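Local atomic coordinates of bacterioferritin (PDB entry 3UOI), a protein that probably oxidises ferrous iron with dioxygen and stores the ferric product as a mineral inside a 24-subunit shell, with one heme b bound per subunit pair. Residues N25-H30 / A94-V99; A43-A48 / I133-T138; F51-H56 / A127-H132; E59-I64 / P71-I76. All blocks are in the same frame, centred on the assembly; numbering follows the deposited sequence.

Contact 1: residues N25-H30 / A94-V99; sequences NQYFLH and AIEYDV. With HEM (protoporphyrin IX containing Fe), chain B.
Apolar contact between the antiparallel helices 7-36 and 85-112 rests on the Tyr27 ring and Ile95, with Tyr27 CE1 4.0 Å from Ile95 CG2. The same methyl packs against two polar atoms, lying 3.5 Å from Tyr27 OH and more loosely against Gln26 NE2. With helix axes 12.5 Å apart at closest approach, the gap is spanned by the side chains of Gln26, Tyr27, Ile95 and Glu96. Gln26 runs extended, CG anti to the backbone N (chi1 -176°), and its amide is held by Arg80 N and Asp92 OD2.

At the polar end, Tyr27 OH lies against Glu96, 3.0 Å from Glu96 CG and 3.2 Å from Glu96 OE2, with ring and carboxylate planes 65° apart. The Tyr27 ring also meets His132 with planes steeply inclined and touches Glu53.

Heme contact occupies the other side of helix 7-36, where the methyl CMB sits 3.3 Å above the plane of the Phe28 ring, over its centre, a CH-pi arrangement.

Glu96, Glu53 and His132 are predicted iron ligands of the ferroxidase centre. A buried phenol beside them, packed against both Ile95 and the carboxylate-bearing Glu96, is consistent with a second-shell role for Tyr27.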
# COMPACT_ATOMS: atom_id res chain seq x y z
N ASN A 25 23.16 7.12 42.56
CA ASN A 25 22.62 6.29 43.60
C ASN A 25 21.50 6.94 44.44
O ASN A 25 20.56 6.34 44.77
CB ASN A 25 23.71 5.79 44.50
CG ASN A 25 24.62 4.86 43.81
OD1 ASN A 25 24.73 4.91 42.65
ND2 ASN A 25 25.27 4.00 44.53
N GLN A 26 21.66 8.18 44.78
CA GLN A 26 20.63 8.75 45.59
C GLN A 26 19.36 8.84 44.81
O GLN A 26 18.36 8.43 45.30
CB GLN A 26 21.05 10.09 46.20
CG GLN A 26 20.07 10.75 47.14
CD GLN A 26 20.68 11.96 47.77
OE1 GLN A 26 21.67 11.87 48.43
NE2 GLN A 26 20.10 13.10 47.53
N TYR A 27 19.46 9.32 43.58
CA TYR A 27 18.31 9.51 42.75
C TYR A 27 17.62 8.20 42.41
O TYR A 27 16.44 8.10 42.44
CB TYR A 27 18.62 10.32 41.46
CG TYR A 27 19.10 11.78 41.64
CD1 TYR A 27 19.03 12.42 42.83
CD2 TYR A 27 19.62 12.48 40.60
CE1 TYR A 27 19.48 13.72 42.99
CE2 TYR A 27 20.07 13.80 40.76
CZ TYR A 27 20.01 14.41 41.97
OH TYR A 27 20.46 15.72 42.16
N PHE A 28 18.41 7.21 42.12
CA PHE A 28 17.81 5.94 41.75
C PHE A 28 17.03 5.32 42.87
O PHE A 28 15.90 5.03 42.70
CB PHE A 28 18.84 4.92 41.28
CG PHE A 28 18.25 3.72 40.56
CD1 PHE A 28 17.95 3.78 39.21
CD2 PHE A 28 17.99 2.55 41.22
CE1 PHE A 28 17.42 2.69 38.54
CE2 PHE A 28 17.45 1.46 40.53
CZ PHE A 28 17.18 1.54 39.21
N LEU A 29 17.67 5.18 44.03
CA LEU A 29 17.07 4.55 45.18
C LEU A 29 15.83 5.31 45.59
O LEU A 29 14.88 4.74 45.92
CB LEU A 29 18.01 4.38 46.33
CG LEU A 29 17.42 3.70 47.54
CD1 LEU A 29 17.28 2.26 47.38
CD2 LEU A 29 18.26 3.99 48.69
N HIS A 30 15.88 6.62 45.48
CA HIS A 30 14.72 7.44 45.74
C HIS A 30 13.56 7.11 44.79
O HIS A 30 12.44 7.03 45.21
CB HIS A 30 15.05 8.92 45.67
CG HIS A 30 15.56 9.49 46.95
ND1 HIS A 30 15.88 10.81 47.09
CD2 HIS A 30 15.83 8.91 48.13
CE1 HIS A 30 16.32 11.02 48.31
NE2 HIS A 30 16.31 9.88 48.95
N ALA A 94 19.93 19.33 48.04
CA ALA A 94 21.20 19.58 48.66
C ALA A 94 22.41 19.19 47.85
O ALA A 94 23.33 19.90 47.82
CB ALA A 94 21.26 19.02 50.08
N ILE A 95 22.39 18.04 47.22
CA ILE A 95 23.44 17.63 46.31
C ILE A 95 23.59 18.48 45.02
O ILE A 95 24.65 18.80 44.60
CB ILE A 95 23.31 16.11 45.99
CG1 ILE A 95 24.47 15.65 45.13
CG2 ILE A 95 22.04 15.81 45.32
CD1 ILE A 95 24.94 14.34 45.48
N GLU A 96 22.50 18.87 44.42
CA GLU A 96 22.56 19.78 43.31
C GLU A 96 23.17 21.15 43.74
O GLU A 96 23.93 21.72 43.02
CB GLU A 96 21.18 19.97 42.70
CG GLU A 96 20.43 18.72 42.36
CD GLU A 96 18.98 18.90 42.65
OE1 GLU A 96 18.56 20.07 42.81
OE2 GLU A 96 18.22 17.93 42.72
N TYR A 97 22.81 21.65 44.91
CA TYR A 97 23.40 22.89 45.42
C TYR A 97 24.88 22.71 45.66
O TYR A 97 25.64 23.57 45.36
CB TYR A 97 22.67 23.43 46.63
CG TYR A 97 21.52 24.33 46.30
CD1 TYR A 97 21.73 25.48 45.60
CD2 TYR A 97 20.26 24.06 46.71
CE1 TYR A 97 20.74 26.29 45.30
CE2 TYR A 97 19.26 24.86 46.40
CZ TYR A 97 19.50 25.99 45.70
OH TYR A 97 18.53 26.86 45.36
N ASP A 98 25.27 21.56 46.16
CA ASP A 98 26.66 21.25 46.32
C ASP A 98 27.34 21.31 44.97
O ASP A 98 28.36 21.84 44.89
CB ASP A 98 26.90 19.90 46.94
CG ASP A 98 26.88 19.93 48.41
OD1 ASP A 98 26.46 20.92 48.94
OD2 ASP A 98 27.25 18.96 49.05
N VAL A 99 26.72 20.82 43.93
CA VAL A 99 27.32 20.93 42.60
C VAL A 99 27.51 22.38 42.14
O VAL A 99 28.52 22.74 41.62
CB VAL A 99 26.54 20.13 41.53
CG1 VAL A 99 26.92 20.57 40.16
CG2 VAL A 99 26.84 18.72 41.67
CHA HEM B . 21.16 2.76 32.09
CHB HEM B . 20.50 1.28 36.62
CHC HEM B . 24.90 2.93 37.72
CHD HEM B . 25.70 4.22 33.13
C1A HEM B . 20.64 2.06 33.15
C2A HEM B . 19.55 1.10 33.17
C3A HEM B . 19.39 0.72 34.45
C4A HEM B . 20.34 1.40 35.26
CMA HEM B . 18.39 -0.29 35.03
CAA HEM B . 18.79 0.68 31.88
CBA HEM B . 19.81 -0.00 30.95
CGA HEM B . 19.35 -1.30 30.29
O1A HEM B . 20.20 -2.17 29.89
O2A HEM B . 18.11 -1.47 30.15
C1B HEM B . 21.62 1.65 37.34
C2B HEM B . 21.77 1.58 38.79
C3B HEM B . 22.99 2.02 39.10
C4B HEM B . 23.64 2.40 37.85
CMB HEM B . 20.74 1.06 39.82
CAB HEM B . 23.50 2.08 40.57
CBB HEM B . 24.58 2.79 40.89
C1C HEM B . 25.54 3.43 36.60
C2C HEM B . 26.84 4.11 36.57
C3C HEM B . 27.05 4.43 35.28
C4C HEM B . 25.89 4.05 34.48
CMC HEM B . 27.76 4.35 37.80
CAC HEM B . 28.27 5.14 34.69
CBC HEM B . 28.06 5.73 33.51
C1D HEM B . 24.51 4.02 32.46
C2D HEM B . 24.26 4.47 31.12
C3D HEM B . 22.85 4.00 30.83
C4D HEM B . 22.42 3.33 31.99
CMD HEM B . 25.25 5.20 30.14
CAD HEM B . 22.03 4.14 29.56
CBD HEM B . 21.51 5.57 29.57
CGD HEM B . 20.57 5.66 28.41
O1D HEM B . 19.85 4.65 28.11
O2D HEM B . 20.55 6.74 27.78
NA HEM B . 21.05 2.21 34.44
NB HEM B . 22.77 2.17 36.78
NC HEM B . 25.04 3.44 35.31
ND HEM B . 23.40 3.40 33.01
FE HEM B . 23.10 2.87 34.82

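Contact 2: residues A43-A48 / I133-T138; sequences AAHTRA and IDYLET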
# COMPACT_ATOMS: atom_id res chain seq x y z
N ALA A 43 7.98 8.64 40.42
CA ALA A 43 9.12 7.76 40.39
C ALA A 43 9.77 7.68 39.01
O ALA A 43 10.90 7.45 38.91
CB ALA A 43 8.74 6.41 40.87
N ALA A 44 8.98 7.79 37.96
CA ALA A 44 9.48 7.80 36.62
C ALA A 44 10.27 9.07 36.38
O ALA A 44 11.25 9.06 35.71
CB ALA A 44 8.41 7.66 35.67
N HIS A 45 9.78 10.17 36.92
CA HIS A 45 10.51 11.39 36.77
C HIS A 45 11.84 11.31 37.48
O HIS A 45 12.86 11.53 36.90
CB HIS A 45 9.75 12.60 37.26
CG HIS A 45 10.45 13.87 36.95
ND1 HIS A 45 11.54 14.31 37.66
CD2 HIS A 45 10.24 14.79 35.98
CE1 HIS A 45 11.97 15.44 37.15
NE2 HIS A 45 11.20 15.76 36.14
N THR A 46 11.80 10.87 38.73
CA THR A 46 12.96 10.73 39.55
C THR A 46 13.96 9.75 38.89
O THR A 46 15.09 9.94 38.97
CB THR A 46 12.66 10.31 40.99
OG1 THR A 46 11.71 11.18 41.60
CG2 THR A 46 13.89 10.37 41.78
N ARG A 47 13.46 8.72 38.25
CA ARG A 47 14.29 7.72 37.55
C ARG A 47 15.09 8.29 36.40
O ARG A 47 16.21 7.99 36.21
CB ARG A 47 13.40 6.64 36.96
CG ARG A 47 14.09 5.43 36.43
CD ARG A 47 13.13 4.41 35.93
NE ARG A 47 13.79 3.32 35.29
CZ ARG A 47 14.19 2.25 35.91
NH1 ARG A 47 13.93 2.12 37.16
NH2 ARG A 47 14.82 1.31 35.27
N ALA A 48 14.42 9.15 35.66
CA ALA A 48 14.94 9.87 34.53
C ALA A 48 16.03 10.78 35.03
O ALA A 48 16.97 11.02 34.36
CB ALA A 48 13.87 10.64 33.87
N ILE A 133 17.05 21.93 40.18
CA ILE A 133 16.80 22.62 41.41
C ILE A 133 15.50 23.34 41.30
O ILE A 133 14.73 23.31 42.22
CB ILE A 133 17.91 23.59 41.76
CG1 ILE A 133 19.15 22.85 42.23
CG2 ILE A 133 17.44 24.59 42.80
CD1 ILE A 133 20.36 23.49 41.91
N ASP A 134 15.28 23.97 40.15
CA ASP A 134 14.08 24.73 39.88
C ASP A 134 12.89 23.76 39.95
O ASP A 134 11.95 24.02 40.62
CB ASP A 134 14.19 25.50 38.57
CG ASP A 134 12.93 26.26 38.17
OD1 ASP A 134 12.13 26.59 38.97
OD2 ASP A 134 12.79 26.57 37.01
N TYR A 135 13.01 22.60 39.36
CA TYR A 135 11.99 21.58 39.45
C TYR A 135 11.74 21.11 40.87
O TYR A 135 10.64 20.94 41.23
CB TYR A 135 12.35 20.35 38.63
CG TYR A 135 11.60 19.12 39.02
CD1 TYR A 135 10.35 18.84 38.51
CD2 TYR A 135 12.12 18.25 39.91
CE1 TYR A 135 9.68 17.74 38.87
CE2 TYR A 135 11.46 17.16 40.29
CZ TYR A 135 10.24 16.89 39.78
OH TYR A 135 9.62 15.76 40.19
N LEU A 136 12.77 20.89 41.64
CA LEU A 136 12.65 20.43 43.01
C LEU A 136 12.03 21.41 44.07
O LEU A 136 11.25 21.00 44.90
CB LEU A 136 13.98 19.87 43.49
CG LEU A 136 14.50 18.59 42.85
CD1 LEU A 136 15.94 18.36 43.13
CD2 LEU A 136 13.75 17.43 43.30
N GLU A 137 12.44 22.67 44.00
CA GLU A 137 11.93 23.77 44.77
C GLU A 137 10.47 24.04 44.44
O GLU A 137 9.71 24.21 45.30
CB GLU A 137 12.81 25.01 44.63
CG GLU A 137 14.26 24.78 45.00
CD GLU A 137 15.14 25.98 44.97
OE1 GLU A 137 14.92 26.89 44.20
OE2 GLU A 137 16.11 25.97 45.68
N THR A 138 10.10 24.00 43.17
CA THR A 138 8.71 24.09 42.76
C THR A 138 7.87 22.94 43.36
O THR A 138 6.78 23.15 43.72
CB THR A 138 8.54 24.10 41.25
OG1 THR A 138 8.99 25.32 40.73
CG2 THR A 138 7.10 23.93 40.88
O HOH W 1 11.55 13.85 40.73
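His45 and Tyr135 both swing CG away from the backbone N, with chi1 -173° in the histidine and 161° in the tyrosine, and these torsions send the two rings from opposite directions into the space between helices 40-66 and 116-146. The backbones stay far apart there, the nearest CA atoms, those of His45 and Tyr135, being 10.6 Å from each other, and the rings fill the distance by lying one over the other.

The result is an offset stack. Ring centroids are 4.1 Å apart and the planes differ by 13°, so the overlap is nearly parallel but displaced. His45 CE1 lies over a face of the phenol toward its rim, 3.5 Å from Tyr135 CZ, while Tyr135 CZ in turn covers the rim of a face of the imidazole. The imidazole thus sits across the hydroxyl end of the tyrosine.

A water ties the polar atoms of this stack to the helix. It is hydrogen-bonded to Tyr135 OH at 2.8 Å and to His45 ND1 at 3.1 Å, and it donates to Thr46 OG1 at 2.8 Å. Thr46 OG1 is also hydrogen-bonded to Gln34 on helix 7-36, which extends the network to a third helix of the bundle. Pro160 of a neighbouring subunit packs on Tyr135.

Stacking and the shared water together would be expected to restrict rotation of both rings, and they join two helices of the ferritin four-helix bundle through aromatic and water-mediated contacts at a partly exposed position.

Contact 3: residues F51-H56 / A127-H132; sequences FDEMRH and ADEEEH. With HEM (protoporphyrin IX containing Fe), chain B.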
# COMPACT_ATOMS: atom_id res chain seq x y z
N PHE A 51 19.22 8.75 35.45
CA PHE A 51 19.71 8.44 34.13
C PHE A 51 20.45 9.62 33.61
O PHE A 51 21.44 9.47 32.99
CB PHE A 51 18.60 7.97 33.21
CG PHE A 51 18.17 6.55 33.45
CD1 PHE A 51 18.05 6.05 34.69
CD2 PHE A 51 17.92 5.73 32.44
CE1 PHE A 51 17.66 4.79 34.91
CE2 PHE A 51 17.55 4.43 32.69
CZ PHE A 51 17.42 3.99 33.93
N ASP A 52 19.93 10.81 33.88
CA ASP A 52 20.58 12.04 33.44
C ASP A 52 21.92 12.19 34.14
O ASP A 52 22.91 12.61 33.54
CB ASP A 52 19.69 13.25 33.74
CG ASP A 52 18.50 13.34 32.80
OD1 ASP A 52 18.53 12.69 31.73
OD2 ASP A 52 17.53 14.07 33.13
N GLU A 53 21.95 11.85 35.43
CA GLU A 53 23.17 11.92 36.21
C GLU A 53 24.16 10.87 35.72
O GLU A 53 25.36 11.13 35.62
CB GLU A 53 22.88 11.71 37.70
CG GLU A 53 23.16 12.92 38.57
CD GLU A 53 22.97 14.23 37.82
OE1 GLU A 53 21.82 14.54 37.45
OE2 GLU A 53 23.97 14.94 37.60
N MET A 54 23.65 9.68 35.41
CA MET A 54 24.48 8.60 34.90
C MET A 54 25.16 9.03 33.61
O MET A 54 26.34 8.75 33.39
CB MET A 54 23.64 7.34 34.66
CG MET A 54 23.42 6.50 35.90
SD MET A 54 22.57 4.95 35.55
CE MET A 54 21.29 4.97 36.80
N ARG A 55 24.41 9.72 32.75
CA ARG A 55 24.94 10.21 31.49
C ARG A 55 26.04 11.23 31.76
O ARG A 55 27.06 11.26 31.07
CB ARG A 55 23.83 10.85 30.65
CG ARG A 55 23.18 9.89 29.67
CD ARG A 55 22.40 10.64 28.59
NE ARG A 55 21.19 11.26 29.12
CZ ARG A 55 20.13 10.57 29.55
NH1 ARG A 55 20.14 9.25 29.52
NH2 ARG A 55 19.07 11.22 30.02
N HIS A 56 25.83 12.07 32.77
CA HIS A 56 26.82 13.07 33.15
C HIS A 56 28.13 12.37 33.60
O HIS A 56 29.19 12.78 33.25
CB HIS A 56 26.32 13.95 34.27
CG HIS A 56 25.34 14.98 33.85
ND1 HIS A 56 24.46 15.54 34.73
CD2 HIS A 56 25.12 15.57 32.67
CE1 HIS A 56 23.75 16.44 34.10
NE2 HIS A 56 24.12 16.47 32.85
N ALA A 127 23.85 24.00 33.91
CA ALA A 127 22.55 24.37 33.41
C ALA A 127 21.49 23.31 33.77
O ALA A 127 20.39 23.61 34.25
CB ALA A 127 22.60 24.62 31.94
N ASP A 128 21.89 22.06 33.59
CA ASP A 128 21.01 20.97 33.89
C ASP A 128 20.65 20.94 35.37
O ASP A 128 19.50 20.81 35.69
CB ASP A 128 21.63 19.64 33.48
CG ASP A 128 21.92 19.52 31.97
OD1 ASP A 128 22.68 18.64 31.57
OD2 ASP A 128 21.43 20.32 31.20
N GLU A 129 21.63 21.12 36.24
CA GLU A 129 21.40 21.13 37.66
C GLU A 129 20.48 22.27 38.04
O GLU A 129 19.71 22.14 38.91
CB GLU A 129 22.69 21.17 38.47
CG GLU A 129 23.70 20.14 38.14
CD GLU A 129 23.26 18.74 38.50
OE1 GLU A 129 23.82 18.18 39.43
OE2 GLU A 129 22.34 18.24 37.86
N GLU A 130 20.61 23.40 37.39
CA GLU A 130 19.74 24.53 37.70
C GLU A 130 18.27 24.17 37.39
O GLU A 130 17.38 24.40 38.18
CB GLU A 130 20.19 25.78 36.95
CG GLU A 130 21.59 26.26 37.24
CD GLU A 130 21.95 27.56 36.56
OE1 GLU A 130 21.56 27.77 35.46
OE2 GLU A 130 22.63 28.35 37.09
N GLU A 131 18.09 23.52 36.26
CA GLU A 131 16.76 23.04 35.89
C GLU A 131 16.25 22.10 36.96
O GLU A 131 15.16 22.24 37.43
CB GLU A 131 16.76 22.37 34.52
CG GLU A 131 16.99 23.34 33.41
CD GLU A 131 16.39 22.94 32.07
OE1 GLU A 131 15.69 21.94 31.95
OE2 GLU A 131 16.63 23.67 31.11
N HIS A 132 17.09 21.20 37.41
CA HIS A 132 16.66 20.30 38.43
C HIS A 132 16.26 20.97 39.73
O HIS A 132 15.26 20.63 40.30
CB HIS A 132 17.76 19.34 38.74
CG HIS A 132 17.30 18.08 39.37
ND1 HIS A 132 18.15 17.05 39.66
CD2 HIS A 132 16.08 17.69 39.78
CE1 HIS A 132 17.48 16.07 40.22
NE2 HIS A 132 16.22 16.43 40.30
CHA HEM B . 21.16 2.76 32.09
CHB HEM B . 20.50 1.28 36.62
CHC HEM B . 24.90 2.93 37.72
CHD HEM B . 25.70 4.22 33.13
C1A HEM B . 20.64 2.06 33.15
C2A HEM B . 19.55 1.10 33.17
C3A HEM B . 19.39 0.72 34.45
C4A HEM B . 20.34 1.40 35.26
CMA HEM B . 18.39 -0.29 35.03
CAA HEM B . 18.79 0.68 31.88
CBA HEM B . 19.81 -0.00 30.95
CGA HEM B . 19.35 -1.30 30.29
O1A HEM B . 20.20 -2.17 29.89
O2A HEM B . 18.11 -1.47 30.15
C1B HEM B . 21.62 1.65 37.34
C2B HEM B . 21.77 1.58 38.79
C3B HEM B . 22.99 2.02 39.10
C4B HEM B . 23.64 2.40 37.85
CMB HEM B . 20.74 1.06 39.82
CAB HEM B . 23.50 2.08 40.57
CBB HEM B . 24.58 2.79 40.89
C1C HEM B . 25.54 3.43 36.60
C2C HEM B . 26.84 4.11 36.57
C3C HEM B . 27.05 4.43 35.28
C4C HEM B . 25.89 4.05 34.48
CMC HEM B . 27.76 4.35 37.80
CAC HEM B . 28.27 5.14 34.69
CBC HEM B . 28.06 5.73 33.51
C1D HEM B . 24.51 4.02 32.46
C2D HEM B . 24.26 4.47 31.12
C3D HEM B . 22.85 4.00 30.83
C4D HEM B . 22.42 3.33 31.99
CMD HEM B . 25.25 5.20 30.14
CAD HEM B . 22.03 4.14 29.56
CBD HEM B . 21.51 5.57 29.57
CGD HEM B . 20.57 5.66 28.41
O1D HEM B . 19.85 4.65 28.11
O2D HEM B . 20.55 6.74 27.78
NA HEM B . 21.05 2.21 34.44
NB HEM B . 22.77 2.17 36.78
NC HEM B . 25.04 3.44 35.31
ND HEM B . 23.40 3.40 33.01
FE HEM B . 23.10 2.87 34.82
O HOH W 2 21.06 16.11 35.67
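The His56 ring meets Asp128 at its edge, with the carboxylate turned only 10° from the imidazole plane, while Asp52 O lies 3.4 Å above one ring face. This is the diiron-site region of the ferritin four-helix bundle, where antiparallel helices 40-66 and 116-146 present Glu53, His56, Glu129 and His132, all predicted iron ligands.

His56 NE2 donates to Asp128 OD1 at 2.9 Å, approaching the anti lone pair of that oxygen and bent to 151° at the hydrogen. This bond restrains the imidazole; a less certain one from His56 ND1 to Glu53 OE2 would, if real, restrain it further.

The carboxylates of Glu53 and Glu129 arrive from opposite directions, their planes inclined by 33°. Glu53 OE2, itself less certain in place, lies 3.7 Å from Glu129 OE2. A water donates to Glu53 OE1 and, weakly, to Glu129 OE2, bridging the like-charged groups. Glu20 and Glu96 bring further carboxylates to the cluster, which suits a site that collects iron cations.

On the far side of helix 40-66, Arg55 NH1 approaches the heme propionate oxygen O2D at 3.1 Å. Met54 SD of a neighbouring subunit binds the heme iron, and Met54 SD of this chain is 2.3 Å from the same FE.

Contact 4: residues E59-I64 / P71-I76; sequences EITDRI and PNYQRI
Thr61 and Tyr73 meet through their hydroxyls, the phenol crossing the threonine side chain at about a right angle. Tyr73 OH donates to Thr61 OG1 at 2.8 Å, and the threonine oxygen lies in the plane of the ring, at its edge. The conformation of Thr61 sorts its two branches: OG1 stands beside the backbone N (chi1 -55°), where it is also hydrogen-bonded to Ala57 O one helical turn earlier, while CG2 points anti to that N. One hydroxyl thus serves both its own helix and the incoming loop, and the pair of bonds limits its rotation.

The methyl CG2 of Thr61 packs 4.0 Å from Pro71 CG. One turn further along, Ile64 adopts chi1 -61°, with CG1 beside the backbone N and CG2 anti to it. That orientation brings Ile64 CG2 against the proline ring, 3.6 Å from Pro71 CG and nearly as close to CD, the two side chains running alongside but pointing opposite ways. The pyrrolidine therefore rests on a two-methyl surface of the helix.

Beyond the proline, Asn72 OD1 accepts from Arg75 N, three residues on, at 2.8 Å, with the donor tilted 34° from the carbonyl plane. Tyr73 O accepts from Asn25 ND2 of a neighbouring subunit, and the Tyr73 ring packs on Phe28 of that subunit close to the heme.

The arrangement places an Asx motif within the long loop linking helices 40-66 and 85-112 of the ferritin bundle, at the heme-bearing dimer interface of bacterioferritin.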
# COMPACT_ATOMS: atom_id res chain seq x y z
N GLU A 59 29.96 11.12 30.59
CA GLU A 59 30.56 12.20 29.87
C GLU A 59 31.85 12.70 30.52
O GLU A 59 32.81 12.89 29.86
CB GLU A 59 29.56 13.31 29.60
CG GLU A 59 28.50 12.80 28.68
CD GLU A 59 27.39 13.75 28.35
OE1 GLU A 59 27.54 14.96 28.43
OE2 GLU A 59 26.36 13.23 27.96
N ILE A 60 31.83 12.84 31.82
CA ILE A 60 33.03 13.28 32.54
C ILE A 60 34.13 12.25 32.41
O ILE A 60 35.28 12.57 32.22
CB ILE A 60 32.75 13.60 34.01
CG1 ILE A 60 31.88 14.80 34.11
CG2 ILE A 60 33.95 13.91 34.74
CD1 ILE A 60 30.96 14.81 35.26
N THR A 61 33.73 11.00 32.46
CA THR A 61 34.65 9.91 32.36
C THR A 61 35.45 9.96 31.07
O THR A 61 36.61 9.77 31.13
CB THR A 61 33.91 8.58 32.45
OG1 THR A 61 33.16 8.57 33.64
CG2 THR A 61 34.89 7.45 32.47
N ASP A 62 34.81 10.25 29.95
CA ASP A 62 35.43 10.37 28.65
C ASP A 62 36.39 11.57 28.69
O ASP A 62 37.43 11.51 28.13
CB ASP A 62 34.42 10.71 27.53
CG ASP A 62 33.44 9.61 27.21
OD1 ASP A 62 33.75 8.48 27.38
OD2 ASP A 62 32.37 9.90 26.73
N ARG A 63 36.00 12.66 29.33
CA ARG A 63 36.85 13.84 29.37
C ARG A 63 38.16 13.55 30.11
O ARG A 63 39.20 13.89 29.66
CB ARG A 63 36.09 15.04 29.97
CG ARG A 63 36.65 16.40 29.75
CD ARG A 63 36.97 16.78 28.30
NE ARG A 63 38.01 17.81 28.24
CZ ARG A 63 38.75 18.13 27.22
NH1 ARG A 63 38.60 17.57 26.08
NH2 ARG A 63 39.65 19.07 27.36
N ILE A 64 38.05 12.88 31.23
CA ILE A 64 39.15 12.54 32.07
C ILE A 64 40.09 11.63 31.33
O ILE A 64 41.27 11.81 31.38
CB ILE A 64 38.66 11.85 33.37
CG1 ILE A 64 37.73 12.76 34.20
CG2 ILE A 64 39.77 11.31 34.15
CD1 ILE A 64 37.47 12.28 35.46
N PRO A 71 39.92 8.02 36.08
CA PRO A 71 38.60 8.35 36.59
C PRO A 71 38.30 7.60 37.86
O PRO A 71 38.41 6.42 37.88
CB PRO A 71 37.67 7.98 35.45
CG PRO A 71 38.47 7.94 34.29
CD PRO A 71 39.88 7.66 34.67
N ASN A 72 37.89 8.32 38.89
CA ASN A 72 37.66 7.73 40.18
C ASN A 72 36.26 7.16 40.27
O ASN A 72 35.29 7.85 40.36
CB ASN A 72 37.90 8.74 41.31
CG ASN A 72 37.95 8.08 42.68
OD1 ASN A 72 37.36 7.05 42.89
ND2 ASN A 72 38.64 8.71 43.59
N TYR A 73 36.23 5.84 40.18
CA TYR A 73 35.00 5.07 40.30
C TYR A 73 34.81 4.49 41.73
O TYR A 73 33.79 3.98 42.05
CB TYR A 73 34.91 4.03 39.16
CG TYR A 73 34.26 4.57 37.88
CD1 TYR A 73 33.15 3.99 37.34
CD2 TYR A 73 34.74 5.70 37.23
CE1 TYR A 73 32.56 4.49 36.22
CE2 TYR A 73 34.13 6.19 36.11
CZ TYR A 73 33.04 5.58 35.62
OH TYR A 73 32.43 6.04 34.53
N GLN A 74 35.88 4.51 42.51
CA GLN A 74 35.95 4.03 43.87
C GLN A 74 35.26 4.89 44.92
O GLN A 74 34.58 4.42 45.78
CB GLN A 74 37.40 3.72 44.25
CG GLN A 74 37.63 2.99 45.56
CD GLN A 74 37.20 1.52 45.53
OE1 GLN A 74 37.97 0.65 45.16
NE2 GLN A 74 35.98 1.27 45.91
N ARG A 75 35.49 6.18 44.82
CA ARG A 75 35.03 7.12 45.77
C ARG A 75 33.55 7.39 45.67
O ARG A 75 33.05 7.59 44.61
CB ARG A 75 35.83 8.38 45.58
CG ARG A 75 35.59 9.47 46.53
CD ARG A 75 36.68 10.45 46.43
NE ARG A 75 36.49 11.28 45.29
CZ ARG A 75 37.38 12.15 44.85
NH1 ARG A 75 38.52 12.30 45.47
NH2 ARG A 75 37.11 12.87 43.78
N ILE A 76 32.89 7.41 46.81
CA ILE A 76 31.50 7.76 46.87
C ILE A 76 31.17 8.76 47.91
O ILE A 76 31.62 8.68 48.99
CB ILE A 76 30.59 6.57 47.11
CG1 ILE A 76 29.17 6.94 46.76
CG2 ILE A 76 30.64 6.16 48.53
CD1 ILE A 76 28.43 5.84 46.22

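Contacts 1 and 3 lie in the core, each centre about 5 Å from that of the chain, and share the predicted diiron site: Glu96 and Tyr27 of contact 1 approach His132 of contact 3, and both contacts also touch the heme, through other residues. Contact 2 uses the same two helices as contact 3, 40-66 and 116-146, but at the surface, where an aromatic stack takes the place of the carboxylate cluster, although each has a bridging water. Contact 4, also buried, packs a loop onto helix 40-66 by proline and methyl contacts plus one hydroxyl pair; it lies about 24 Å from contact 2 between centres, on the opposite side of the chain's centre. Along the sequence it is nested within the loops closed by all three others.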